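Local coordinates for HmuY protein (Prevotella intermedia, PDB 6R2H) that probably binds heme as a hemophore of the HmuY family, helping the bacterium acquire heme, at residues M116-M119 and Q120-V124. Residues are numbered along the deposited sequence; the frame is centred on the assembly and turned at random.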
loop_
_atom_site.group_PDB
_atom_site.type_symbol
_atom_site.label_atom_id
_atom_site.label_comp_id
_atom_site.label_asym_id
_atom_site.label_seq_id
_atom_site.Cartn_x
_atom_site.Cartn_y
_atom_site.Cartn_z
ATOM N N MET A 116 -11.423 13.011 -0.118
ATOM C CA MET A 116 -10.893 14.125 0.657
ATOM C C MET A 116 -11.427 15.454 0.132
ATOM O O MET A 116 -10.991 16.516 0.572
ATOM C CB MET A 116 -9.363 14.122 0.730
ATOM C CG MET A 116 -8.684 14.576 -0.524
ATOM S SD MET A 116 -6.944 14.786 -0.123
ATOM C CE MET A 116 -6.361 15.631 -1.597
ATOM N N SER A 117 -12.430 15.382 -0.746
ATOM C CA SER A 117 -12.919 16.551 -1.463
ATOM C C SER A 117 -13.589 17.573 -0.533
ATOM O O SER A 117 -13.661 18.753 -0.864
ATOM C CB SER A 117 -13.837 16.136 -2.574
ATOM O OG SER A 117 -15.082 15.717 -2.034
ATOM N N ARG A 118 -14.082 17.129 0.628
ATOM C CA ARG A 118 -14.818 18.022 1.509
ATOM C C ARG A 118 -14.020 18.314 2.776
ATOM O O ARG A 118 -14.593 18.716 3.792
ATOM C CB ARG A 118 -16.166 17.411 1.895
ATOM C CG ARG A 118 -17.149 17.287 0.749
ATOM C CD ARG A 118 -18.131 16.199 1.262
ATOM N NE ARG A 118 -19.251 16.682 2.075
ATOM C CZ ARG A 118 -20.055 15.899 2.805
ATOM N NH1 ARG A 118 -19.875 14.586 2.839
ATOM N NH2 ARG A 118 -21.062 16.423 3.483
ATOM N N MET A 119 -12.697 18.125 2.708
ATOM C CA MET A 119 -11.857 18.347 3.873
ATOM C C MET A 119 -11.623 19.845 4.075
ATOM O O MET A 119 -11.697 20.333 5.204
ATOM C CB MET A 119 -10.516 17.618 3.780
ATOM C CG MET A 119 -9.848 17.537 5.133
ATOM S SD MET A 119 -8.069 17.265 5.059
ATOM C CE MET A 119 -7.622 17.648 6.753
ATOM N N GLN A 120 -11.352 20.559 2.974
ATOM C CA GLN A 120 -11.102 21.994 3.005
ATOM C C GLN A 120 -12.388 22.746 3.336
ATOM O O GLN A 120 -12.388 23.644 4.180
ATOM C CB GLN A 120 -10.542 22.485 1.668
ATOM C CG GLN A 120 -9.819 23.819 1.791
ATOM C CD GLN A 120 -8.356 23.637 2.114
ATOM O OE1 GLN A 120 -7.920 22.590 2.593
ATOM N NE2 GLN A 120 -7.576 24.671 1.839
ATOM N N SER A 121 -13.484 22.355 2.676
ATOM C CA SER A 121 -14.729 23.098 2.748
ATOM C C SER A 121 -15.484 22.831 4.050
ATOM O O SER A 121 -16.276 23.673 4.466
ATOM C CB SER A 121 -15.597 22.863 1.533
ATOM O OG SER A 121 -15.877 21.484 1.363
ATOM N N GLU A 122 -15.252 21.678 4.695
ATOM C CA GLU A 122 -16.145 21.268 5.775
ATOM C C GLU A 122 -15.419 20.540 6.906
ATOM O O GLU A 122 -16.019 20.287 7.958
ATOM C CB GLU A 122 -17.244 20.329 5.267
ATOM C CG GLU A 122 -18.269 21.000 4.366
ATOM C CD GLU A 122 -19.307 20.047 3.811
ATOM O OE1 GLU A 122 -20.118 19.549 4.619
ATOM O OE2 GLU A 122 -19.286 19.794 2.581
ATOM N N GLY A 123 -14.157 20.162 6.672
ATOM C CA GLY A 123 -13.419 19.320 7.604
ATOM C C GLY A 123 -14.029 17.919 7.703
ATOM O O GLY A 123 -14.100 17.334 8.788
ATOM N N VAL A 124 -14.496 17.411 6.554
ATOM C CA VAL A 124 -15.119 16.098 6.453
ATOM C C VAL A 124 -14.245 15.197 5.581
ATOM O O VAL A 124 -13.710 15.634 4.560
ATOM C CB VAL A 124 -16.563 16.184 5.903
ATOM C CG1 VAL A 124 -17.120 14.824 5.483
ATOM C CG2 VAL A 124 -17.511 16.878 6.872
HETATM O O HOH W 1 -14.327 14.693 2.328
#
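R118 and E122 both start with CG anti to their own carbonyl carbon, at chi1 -67° and -69°; the E122 chain then runs out extended while that of R118 bends at chi3, which lays the guanidinium beside the carboxylate. Their salt bridge is carried by R118 NE, 3.2 Å from E122 OE2. The oxygen lies near the guanidinium plane, but NE meets it from above the carboxylate plane, and the two planes are turned 65° apart. A second, weak bond joins R118 NH2 to E122 OE1 at 3.5 Å. V124 CG1 packs over one guanidinium face, toward its rim, 3.8 Å from R118 NH1; F39 of strand 37-42 touches both R118 and V124. Beneath the side chains, the carbonyl oxygen of R118 gathers two backbone amides: V124 N bonds to R118 O at 3.1 Å, and E122 N reaches it only weakly. Next to it, G123 N donates to M119 O at 2.9 Å, as the chain leaves the helix through the positive phi of G123. A water accepts from R118 N and donates to V124 O, tying the N-cap residue to the start of the next strand. S117 OG turns back to bond D115 OD1. This is a beta-hairpin connection built from a type I turn, M116 to M119, and a single helical turn, linking antiparallel neighbours 108-115 and 124-132 at the protein surface.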